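Local coordinates for protein tartrate dehydrogenase/decarboxylase (Pseudomonas putida, PDB 3FLK) that oxidises tartrate with NAD(+), converts meso-tartrate to D-glycerate and oxidatively decarboxylates D-malate to pyruvate, using a magnesium or manganese ion, at residues A[130-138]-A[170-178]; A[299-310]-A[322-330]. The protein carries 1 engineered substitution. All coordinates share one frame; numbering follows the deposited sequence.

Contact 1: A[130-138]-A[170-178]; sequences FVVVRENTE and RILKYAFDL. With OXL (oxalate ion), chain G.
R170 reaches T137 with the tip of an extended side chain: NH2 donates to OG1 at 3.2 Å, bent to 141° at the hydrogen, with the hydroxyl oxygen lying at the edge of the guanidinium plane. A water takes the NE proton of R170 and passes one of its own to OE2 of E135 (2.6 Å from the water), while NH1 forms a salt bridge with D102. That same OE2 accepts from the backbone N and OG1 of T137, OG1 coming in on the syn lone pair at 2.7 Å; OE1 takes the N of E138, and the carboxylate thereby fastens the turn that follows strand 130-135. An alanine in place of E135 would probably leave the T137 and E138 amides and the T137 hydroxyl without their acceptor and the bridging water with R170 alone, loosening the turn. I171 crosses the stem of E135 at about a right angle, its CG2 3.9 Å from E135 CG. With CG1 trans to the backbone N (chi1 -165°), its CD1 reaches past the carbonyl O of R134 to V133 CG1, 3.7 Å away.

Strand and helix run antiparallel, 167° apart, as the helix of an alpha/beta layer does when it covers the central mixed sheet of this isocitrate/isopropylmalate dehydrogenase fold. R134, whose CB points away from the helix, extends its chain to the oxalate: NH1 gives O2 a nearly straight bond of 2.9 Å, and NE is held by the carbonyl of N245.

Farther along, the Y174 ring meets V133 CG1 obliquely. A175 sets its methyl against the same branch, with CB 4.1 Å from V133 CG1. L178 then uses one methyl for two valines, CD2 meeting V131 CG1 tip to tip and sliding past V133 CG2.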
loop_
_atom_site.group_PDB
_atom_site.type_symbol
_atom_site.label_atom_id
_atom_site.label_comp_id
_atom_site.label_asym_id
_atom_site.label_seq_id
_atom_site.Cartn_x
_atom_site.Cartn_y
_atom_site.Cartn_z
ATOM N N PHE A 130 8.859 11.959 -9.151
ATOM C CA PHE A 130 8.706 10.745 -9.946
ATOM C C PHE A 130 7.321 10.618 -10.575
ATOM O O PHE A 130 6.435 11.442 -10.326
ATOM C CB PHE A 130 9.102 9.490 -9.140
ATOM C CG PHE A 130 8.278 9.256 -7.901
ATOM C CD1 PHE A 130 7.092 8.528 -7.963
ATOM C CD2 PHE A 130 8.709 9.728 -6.664
ATOM C CE1 PHE A 130 6.335 8.297 -6.818
ATOM C CE2 PHE A 130 7.962 9.501 -5.509
ATOM C CZ PHE A 130 6.770 8.783 -5.588
ATOM N N VAL A 131 7.150 9.595 -11.407
ATOM C CA VAL A 131 5.884 9.359 -12.085
ATOM C C VAL A 131 5.431 7.907 -11.908
ATOM O O VAL A 131 6.199 6.965 -12.130
ATOM C CB VAL A 131 5.941 9.790 -13.585
ATOM C CG1 VAL A 131 7.054 9.065 -14.340
ATOM C CG2 VAL A 131 4.594 9.591 -14.276
ATOM N N VAL A 132 4.184 7.745 -11.476
ATOM C CA VAL A 132 3.565 6.429 -11.387
ATOM C C VAL A 132 2.855 6.129 -12.703
ATOM O O VAL A 132 2.027 6.914 -13.167
ATOM C CB VAL A 132 2.581 6.336 -10.195
ATOM C CG1 VAL A 132 1.841 4.993 -10.188
ATOM C CG2 VAL A 132 3.320 6.555 -8.879
ATOM N N VAL A 133 3.218 5.000 -13.307
ATOM C CA VAL A 133 2.581 4.504 -14.518
ATOM C C VAL A 133 1.740 3.302 -14.094
ATOM O O VAL A 133 2.273 2.237 -13.767
ATOM C CB VAL A 133 3.628 4.112 -15.600
ATOM C CG1 VAL A 133 2.949 3.575 -16.853
ATOM C CG2 VAL A 133 4.515 5.310 -15.951
ATOM N N ARG A 134 0.426 3.494 -14.078
ATOM C CA ARG A 134 -0.499 2.506 -13.530
ATOM C C ARG A 134 -1.313 1.830 -14.630
ATOM O O ARG A 134 -1.928 2.504 -15.460
ATOM C CB ARG A 134 -1.421 3.185 -12.505
ATOM C CG ARG A 134 -2.594 2.345 -12.012
ATOM C CD ARG A 134 -3.649 3.234 -11.374
ATOM N NE ARG A 134 -4.801 2.476 -10.890
ATOM C CZ ARG A 134 -5.945 3.020 -10.487
ATOM N NH1 ARG A 134 -6.105 4.338 -10.509
ATOM N NH2 ARG A 134 -6.934 2.245 -10.060
ATOM N N GLU A 135 -1.312 0.497 -14.630
ATOM C CA GLU A 135 -2.153 -0.274 -15.542
ATOM C C GLU A 135 -3.617 -0.004 -15.199
ATOM O O GLU A 135 -4.009 -0.070 -14.035
ATOM C CB GLU A 135 -1.835 -1.771 -15.454
ATOM C CG GLU A 135 -2.253 -2.575 -16.693
ATOM C CD GLU A 135 -3.765 -2.638 -16.882
ATOM O OE1 GLU A 135 -4.480 -2.933 -15.897
ATOM O OE2 GLU A 135 -4.240 -2.380 -18.010
ATOM N N ASN A 136 -4.417 0.282 -16.221
ATOM C CA ASN A 136 -5.725 0.899 -16.015
ATOM C C ASN A 136 -6.939 0.112 -16.542
ATOM O O ASN A 136 -8.066 0.614 -16.486
ATOM C CB ASN A 136 -5.695 2.301 -16.640
ATOM C CG ASN A 136 -6.551 3.306 -15.896
ATOM O OD1 ASN A 136 -6.687 3.252 -14.672
ATOM N ND2 ASN A 136 -7.111 4.254 -16.638
ATOM N N THR A 137 -6.721 -1.108 -17.046
ATOM C CA THR A 137 -7.812 -1.868 -17.696
ATOM C C THR A 137 -8.035 -3.308 -17.206
ATOM O O THR A 137 -9.030 -3.938 -17.577
ATOM C CB THR A 137 -7.660 -1.918 -19.244
ATOM O OG1 THR A 137 -6.414 -2.536 -19.588
ATOM C CG2 THR A 137 -7.743 -0.522 -19.862
ATOM N N GLU A 138 -7.115 -3.833 -16.400
ATOM C CA GLU A 138 -7.210 -5.220 -15.932
ATOM C C GLU A 138 -6.657 -5.370 -14.513
ATOM O O GLU A 138 -6.651 -4.408 -13.740
ATOM C CB GLU A 138 -6.533 -6.190 -16.929
ATOM C CG GLU A 138 -5.059 -5.883 -17.248
ATOM C CD GLU A 138 -4.422 -6.878 -18.220
ATOM O OE1 GLU A 138 -3.315 -7.375 -17.917
ATOM O OE2 GLU A 138 -5.013 -7.160 -19.286
ATOM N N ARG A 170 1.902 -3.894 -22.866
ATOM C CA ARG A 170 1.679 -2.516 -23.306
ATOM C C ARG A 170 1.900 -1.462 -22.213
ATOM O O ARG A 170 2.368 -0.363 -22.506
ATOM C CB ARG A 170 0.314 -2.351 -23.987
ATOM C CG ARG A 170 -0.898 -2.536 -23.087
ATOM C CD ARG A 170 -2.177 -2.404 -23.893
ATOM N NE ARG A 170 -3.367 -2.523 -23.055
ATOM C CZ ARG A 170 -4.613 -2.365 -23.491
ATOM N NH1 ARG A 170 -4.855 -2.068 -24.764
ATOM N NH2 ARG A 170 -5.625 -2.498 -22.642
ATOM N N ILE A 171 1.573 -1.792 -20.964
ATOM C CA ILE A 171 1.854 -0.878 -19.851
ATOM C C ILE A 171 3.356 -0.826 -19.546
ATOM O O ILE A 171 3.898 0.245 -19.268
ATOM C CB ILE A 171 0.993 -1.176 -18.570
ATOM C CG1 ILE A 171 1.040 0.004 -17.587
ATOM C CG2 ILE A 171 1.415 -2.476 -17.884
ATOM C CD1 ILE A 171 0.285 1.245 -18.064
ATOM N N LEU A 172 4.018 -1.981 -19.621
ATOM C CA LEU A 172 5.463 -2.066 -19.403
ATOM C C LEU A 172 6.220 -1.316 -20.493
ATOM O O LEU A 172 7.180 -0.598 -20.206
ATOM C CB LEU A 172 5.928 -3.527 -19.338
ATOM C CG LEU A 172 5.522 -4.350 -18.109
ATOM C CD1 LEU A 172 5.840 -5.819 -18.333
ATOM C CD2 LEU A 172 6.176 -3.837 -16.824
ATOM N N LYS A 173 5.773 -1.474 -21.738
ATOM C CA LYS A 173 6.365 -0.760 -22.867
ATOM C C LYS A 173 6.261 0.752 -22.679
ATOM O O LYS A 173 7.248 1.467 -22.851
ATOM C CB LYS A 173 5.727 -1.182 -24.191
ATOM C CG LYS A 173 6.394 -0.556 -25.413
ATOM C CD LYS A 173 5.914 -1.186 -26.705
ATOM C CE LYS A 173 6.655 -0.610 -27.906
ATOM N NZ LYS A 173 6.302 0.815 -28.151
ATOM N N TYR A 174 5.074 1.230 -22.313
ATOM C CA TYR A 174 4.877 2.658 -22.078
ATOM C C TYR A 174 5.852 3.188 -21.025
ATOM O O TYR A 174 6.503 4.215 -21.240
ATOM C CB TYR A 174 3.428 2.973 -21.686
ATOM C CG TYR A 174 3.084 4.439 -21.852
ATOM C CD1 TYR A 174 2.515 4.911 -23.037
ATOM C CD2 TYR A 174 3.357 5.360 -20.839
ATOM C CE1 TYR A 174 2.207 6.264 -23.200
ATOM C CE2 TYR A 174 3.057 6.713 -20.994
ATOM C CZ TYR A 174 2.483 7.156 -22.174
ATOM O OH TYR A 174 2.180 8.492 -22.329
ATOM N N ALA A 175 5.967 2.467 -19.911
ATOM C CA ALA A 175 6.825 2.871 -18.797
ATOM C C ALA A 175 8.307 2.911 -19.167
ATOM O O ALA A 175 9.020 3.835 -18.776
ATOM C CB ALA A 175 6.603 1.966 -17.597
ATOM N N PHE A 176 8.761 1.906 -19.914
ATOM C CA PHE A 176 10.148 1.863 -20.377
ATOM C C PHE A 176 10.438 2.919 -21.444
ATOM O O PHE A 176 11.508 3.528 -21.430
ATOM C CB PHE A 176 10.535 0.456 -20.857
ATOM C CG PHE A 176 10.988 -0.453 -19.748
ATOM C CD1 PHE A 176 12.332 -0.526 -19.400
ATOM C CD2 PHE A 176 10.071 -1.221 -19.042
ATOM C CE1 PHE A 176 12.760 -1.355 -18.363
ATOM C CE2 PHE A 176 10.487 -2.054 -18.002
ATOM C CZ PHE A 176 11.836 -2.122 -17.665
ATOM N N ASP A 177 9.484 3.140 -22.350
ATOM C CA ASP A 177 9.580 4.224 -23.334
ATOM C C ASP A 177 9.696 5.588 -22.645
ATOM O O ASP A 177 10.492 6.432 -23.062
ATOM C CB ASP A 177 8.374 4.223 -24.280
ATOM C CG ASP A 177 8.471 3.159 -25.366
ATOM O OD1 ASP A 177 9.568 2.605 -25.587
ATOM O OD2 ASP A 177 7.440 2.877 -26.011
ATOM N N LEU A 178 8.903 5.784 -21.590
ATOM C CA LEU A 178 8.917 7.021 -20.807
ATOM C C LEU A 178 10.261 7.221 -20.107
ATOM O O LEU A 178 10.845 8.304 -20.177
ATOM C CB LEU A 178 7.764 7.029 -19.791
ATOM C CG LEU A 178 7.454 8.313 -19.006
ATOM C CD1 LEU A 178 6.995 9.439 -19.917
ATOM C CD2 LEU A 178 6.396 8.031 -17.947
HETATM C C1 OXL G . -9.225 4.951 -7.126
HETATM C C2 OXL G . -8.345 5.542 -8.138
HETATM O O1 OXL G . -8.961 5.140 -5.913
HETATM O O2 OXL G . -8.580 5.346 -9.351
HETATM O O3 OXL G . -10.205 4.262 -7.489
HETATM O O4 OXL G . -7.368 6.227 -7.756
HETATM O O HOH W 1 -2.758 -2.480 -20.193
#

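Contact 2: A[299-310]-A[322-330]; sequences IAMIWSGALMLE and AHDDMLNAI. With SO4 (sulfate ion), chain J.
Helices 299-310 and 322-330 pack antiparallel, crossing at -162° with their axes 8.5 Å apart. They come closest at A306 and H323, whose CA atoms are 4.6 Å apart; the small methyl of A306 permits this approach.

M326 is the knob, seated in a hole formed by I302, G305, A306 and L309. Its selenomethionine chain bends at the last torsion (chi3 70°), which turns CE in toward the backbone of the facing helix, 3.6 Å from A306 N, and leaves SE against L309 CD1. Toward the start of 299-310, I330 runs past I299 and I302 in the opposite direction, its CG2 3.7 Å from I299 CG2 and its CD1 resting on I302 CG2.

The other flank is polar. H323 is wedged between two groups: the E310 carboxylate lies over one ring face, the planes 19° apart, and L327 CD2 sits over the opposite face. ND1 donates to D324 OD1 at 2.8 Å, almost straight and in the ring plane, which fixes the ring's rotation and leaves NE2 directed at the sulfate. There, NE2 of H323 and NE1 of W303 both donate to sulfate O3, each at 2.8 Å, while R111 binds the same ion. L327 CD1 lies over the five-membered ring of W303 in a CH-pi contact, 4.0 Å from its centroid. The acidic neighbours E310 and D324 would probably help H323 hold a proton, as would the anion.

Helices 17-35 and 349-361 cover further sides of the pair, I302 touching V27 and M326 touching L360. The anion probably comes from the crystallisation liquor, and the whole is an antiparallel helix pair with one knob-into-hole, M326, joined by a short connection within the isocitrate/isopropylmalate dehydrogenase fold.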
loop_
_atom_site.group_PDB
_atom_site.type_symbol
_atom_site.label_atom_id
_atom_site.label_comp_id
_atom_site.label_asym_id
_atom_site.label_seq_id
_atom_site.Cartn_x
_atom_site.Cartn_y
_atom_site.Cartn_z
ATOM N N ILE A 299 -5.910 22.383 -7.066
ATOM C CA ILE A 299 -4.675 22.254 -7.851
ATOM C C ILE A 299 -4.616 20.944 -8.651
ATOM O O ILE A 299 -4.188 20.943 -9.808
ATOM C CB ILE A 299 -3.389 22.471 -6.999
ATOM C CG1 ILE A 299 -3.309 23.932 -6.526
ATOM C CG2 ILE A 299 -2.133 22.106 -7.803
ATOM C CD1 ILE A 299 -2.188 24.224 -5.536
ATOM N N ALA A 300 -5.066 19.847 -8.045
ATOM C CA ALA A 300 -5.111 18.548 -8.725
ATOM C C ALA A 300 -5.934 18.616 -10.008
ATOM O O ALA A 300 -5.498 18.140 -11.058
ATOM C CB ALA A 300 -5.653 17.470 -7.793
HETATM N N MSE A 301 -7.116 19.224 -9.910
HETATM C CA MSE A 301 -7.997 19.445 -11.053
HETATM C C MSE A 301 -7.322 20.309 -12.123
HETATM O O MSE A 301 -7.372 19.983 -13.308
HETATM C CB MSE A 301 -9.300 20.105 -10.589
HETATM C CG MSE A 301 -10.393 20.187 -11.645
HETATM SE SE MSE A 301 -11.308 18.480 -11.897
HETATM C CE MSE A 301 -10.404 17.862 -13.498
ATOM N N ILE A 302 -6.689 21.398 -11.688
ATOM C CA ILE A 302 -6.045 22.356 -12.595
ATOM C C ILE A 302 -4.844 21.734 -13.317
ATOM O O ILE A 302 -4.717 21.853 -14.536
ATOM C CB ILE A 302 -5.649 23.661 -11.849
ATOM C CG1 ILE A 302 -6.912 24.424 -11.423
ATOM C CG2 ILE A 302 -4.773 24.555 -12.731
ATOM C CD1 ILE A 302 -6.721 25.351 -10.228
ATOM N N TRP A 303 -3.979 21.068 -12.558
ATOM C CA TRP A 303 -2.822 20.361 -13.110
ATOM C C TRP A 303 -3.269 19.293 -14.121
ATOM O O TRP A 303 -2.663 19.157 -15.184
ATOM C CB TRP A 303 -1.998 19.746 -11.975
ATOM C CG TRP A 303 -0.625 19.214 -12.346
ATOM C CD1 TRP A 303 -0.121 18.999 -13.603
ATOM C CD2 TRP A 303 0.393 18.791 -11.433
ATOM N NE1 TRP A 303 1.153 18.488 -13.524
ATOM C CE2 TRP A 303 1.492 18.345 -12.204
ATOM C CE3 TRP A 303 0.486 18.745 -10.035
ATOM C CZ2 TRP A 303 2.668 17.860 -11.622
ATOM C CZ3 TRP A 303 1.656 18.263 -9.457
ATOM C CH2 TRP A 303 2.732 17.828 -10.252
ATOM N N SER A 304 -4.336 18.561 -13.800
ATOM C CA SER A 304 -4.946 17.606 -14.744
ATOM C C SER A 304 -5.312 18.272 -16.068
ATOM O O SER A 304 -5.161 17.670 -17.134
ATOM C CB SER A 304 -6.195 16.955 -14.147
ATOM O OG SER A 304 -5.854 16.093 -13.082
ATOM N N GLY A 305 -5.794 19.511 -15.985
ATOM C CA GLY A 305 -6.125 20.310 -17.162
ATOM C C GLY A 305 -4.905 20.634 -17.998
ATOM O O GLY A 305 -4.958 20.572 -19.226
ATOM N N ALA A 306 -3.809 20.983 -17.326
ATOM C CA ALA A 306 -2.532 21.231 -17.988
ATOM C C ALA A 306 -2.037 19.990 -18.735
ATOM O O ALA A 306 -1.560 20.093 -19.870
ATOM C CB ALA A 306 -1.491 21.706 -16.988
ATOM N N LEU A 307 -2.168 18.823 -18.101
ATOM C CA LEU A 307 -1.821 17.548 -18.734
ATOM C C LEU A 307 -2.674 17.291 -19.972
ATOM O O LEU A 307 -2.179 16.772 -20.974
ATOM C CB LEU A 307 -1.961 16.380 -17.746
ATOM C CG LEU A 307 -1.052 16.349 -16.511
ATOM C CD1 LEU A 307 -1.362 15.128 -15.661
ATOM C CD2 LEU A 307 0.424 16.375 -16.894
HETATM N N MSE A 308 -3.950 17.663 -19.888
HETATM C CA MSE A 308 -4.895 17.527 -20.993
HETATM C C MSE A 308 -4.470 18.344 -22.215
HETATM O O MSE A 308 -4.524 17.851 -23.344
HETATM C CB MSE A 308 -6.304 17.924 -20.540
HETATM C CG MSE A 308 -7.378 17.772 -21.603
HETATM SE SE MSE A 308 -9.160 17.906 -20.856
HETATM C CE MSE A 308 -10.177 17.701 -22.477
ATOM N N LEU A 309 -4.043 19.585 -21.979
ATOM C CA LEU A 309 -3.595 20.467 -23.056
ATOM C C LEU A 309 -2.300 19.964 -23.679
ATOM O O LEU A 309 -2.134 20.011 -24.899
ATOM C CB LEU A 309 -3.422 21.906 -22.555
ATOM C CG LEU A 309 -4.667 22.658 -22.069
ATOM C CD1 LEU A 309 -4.310 24.107 -21.752
ATOM C CD2 LEU A 309 -5.810 22.594 -23.083
ATOM N N GLU A 310 -1.393 19.478 -22.835
ATOM C CA GLU A 310 -0.137 18.888 -23.287
ATOM C C GLU A 310 -0.401 17.696 -24.215
ATOM O O GLU A 310 0.237 17.568 -25.263
ATOM C CB GLU A 310 0.714 18.469 -22.083
ATOM C CG GLU A 310 2.160 18.106 -22.415
ATOM C CD GLU A 310 2.978 17.752 -21.184
ATOM O OE1 GLU A 310 2.497 16.954 -20.350
ATOM O OE2 GLU A 310 4.110 18.267 -21.050
ATOM N N ALA A 322 1.074 26.648 -22.965
ATOM C CA ALA A 322 -0.077 26.757 -22.071
ATOM C C ALA A 322 0.075 25.820 -20.871
ATOM O O ALA A 322 -0.160 26.230 -19.733
ATOM C CB ALA A 322 -1.369 26.474 -22.816
ATOM N N HIS A 323 0.485 24.576 -21.135
ATOM C CA HIS A 323 0.809 23.616 -20.077
ATOM C C HIS A 323 1.877 24.173 -19.141
ATOM O O HIS A 323 1.698 24.180 -17.921
ATOM C CB HIS A 323 1.284 22.278 -20.665
ATOM C CG HIS A 323 1.955 21.387 -19.664
ATOM N ND1 HIS A 323 3.304 21.456 -19.390
ATOM C CD2 HIS A 323 1.458 20.418 -18.858
ATOM C CE1 HIS A 323 3.609 20.567 -18.462
ATOM N NE2 HIS A 323 2.507 19.923 -18.122
ATOM N N ASP A 324 2.980 24.638 -19.725
ATOM C CA ASP A 324 4.122 25.152 -18.969
ATOM C C ASP A 324 3.761 26.370 -18.116
ATOM O O ASP A 324 4.227 26.493 -16.985
ATOM C CB ASP A 324 5.291 25.484 -19.909
ATOM C CG ASP A 324 5.840 24.255 -20.636
ATOM O OD1 ASP A 324 5.303 23.135 -20.461
ATOM O OD2 ASP A 324 6.817 24.417 -21.399
ATOM N N ASP A 325 2.931 27.259 -18.660
ATOM C CA ASP A 325 2.478 28.448 -17.931
ATOM C C ASP A 325 1.555 28.095 -16.770
ATOM O O ASP A 325 1.580 28.755 -15.731
ATOM C CB ASP A 325 1.786 29.439 -18.871
ATOM C CG ASP A 325 2.773 30.291 -19.659
ATOM O OD1 ASP A 325 4.000 30.123 -19.483
ATOM O OD2 ASP A 325 2.316 31.134 -20.456
HETATM N N MSE A 326 0.745 27.054 -16.952
HETATM C CA MSE A 326 -0.141 26.570 -15.895
HETATM C C MSE A 326 0.647 25.988 -14.726
HETATM O O MSE A 326 0.325 26.248 -13.567
HETATM C CB MSE A 326 -1.147 25.561 -16.448
HETATM C CG MSE A 326 -2.224 26.215 -17.293
HETATM SE SE MSE A 326 -3.482 24.987 -18.106
HETATM C CE MSE A 326 -4.420 24.412 -16.492
ATOM N N LEU A 327 1.692 25.223 -15.037
ATOM C CA LEU A 327 2.591 24.689 -14.016
ATOM C C LEU A 327 3.365 25.801 -13.313
ATOM O O LEU A 327 3.543 25.760 -12.100
ATOM C CB LEU A 327 3.551 23.654 -14.614
ATOM C CG LEU A 327 3.157 22.169 -14.556
ATOM C CD1 LEU A 327 3.213 21.627 -13.122
ATOM C CD2 LEU A 327 1.792 21.900 -15.187
ATOM N N ASN A 328 3.813 26.786 -14.088
ATOM C CA ASN A 328 4.471 27.980 -13.559
ATOM C C ASN A 328 3.561 28.711 -12.569
ATOM O O ASN A 328 3.989 29.059 -11.470
ATOM C CB ASN A 328 4.881 28.911 -14.712
ATOM C CG ASN A 328 5.895 29.976 -14.294
ATOM O OD1 ASN A 328 6.128 30.215 -13.110
ATOM N ND2 ASN A 328 6.499 30.626 -15.283
ATOM N N ALA A 329 2.304 28.911 -12.963
ATOM C CA ALA A 329 1.310 29.582 -12.122
ATOM C C ALA A 329 1.027 28.803 -10.833
ATOM O O ALA A 329 0.925 29.392 -9.758
ATOM C CB ALA A 329 0.022 29.817 -12.906
ATOM N N ILE A 330 0.904 27.481 -10.955
ATOM C CA ILE A 330 0.717 26.597 -9.801
ATOM C C ILE A 330 1.895 26.710 -8.825
ATOM O O ILE A 330 1.688 26.897 -7.625
ATOM C CB ILE A 330 0.481 25.117 -10.237
ATOM C CG1 ILE A 330 -0.922 24.955 -10.833
ATOM C CG2 ILE A 330 0.661 24.161 -9.057
ATOM C CD1 ILE A 330 -1.106 23.713 -11.701
HETATM S S SO4 J . 4.238 17.970 -15.630
HETATM O O1 SO4 J . 4.305 16.703 -14.908
HETATM O O2 SO4 J . 4.806 17.800 -16.965
HETATM O O3 SO4 J . 2.851 18.403 -15.751
HETATM O O4 SO4 J . 5.010 18.977 -14.905
#

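Both contacts are largely buried, yet they join different elements: contact 1 lays a helix on a strand of the central sheet, whereas contact 2 pairs two helices. They follow one another along the chain, their centres 21 Å apart, without touching. In contact 1 the valine seam gives way to a hydrogen-bonded network at the strand's end, with one direct bond across; in contact 2 the segments meet through apolar packing and a stacked carboxylate, and the sulfate joins W303 and H323 along one flank. Oxalate at 130-138 occupies the active site, where R98 and R108 and K192 of the second subunit also bind it; the sulfate lies away from the annotated sites.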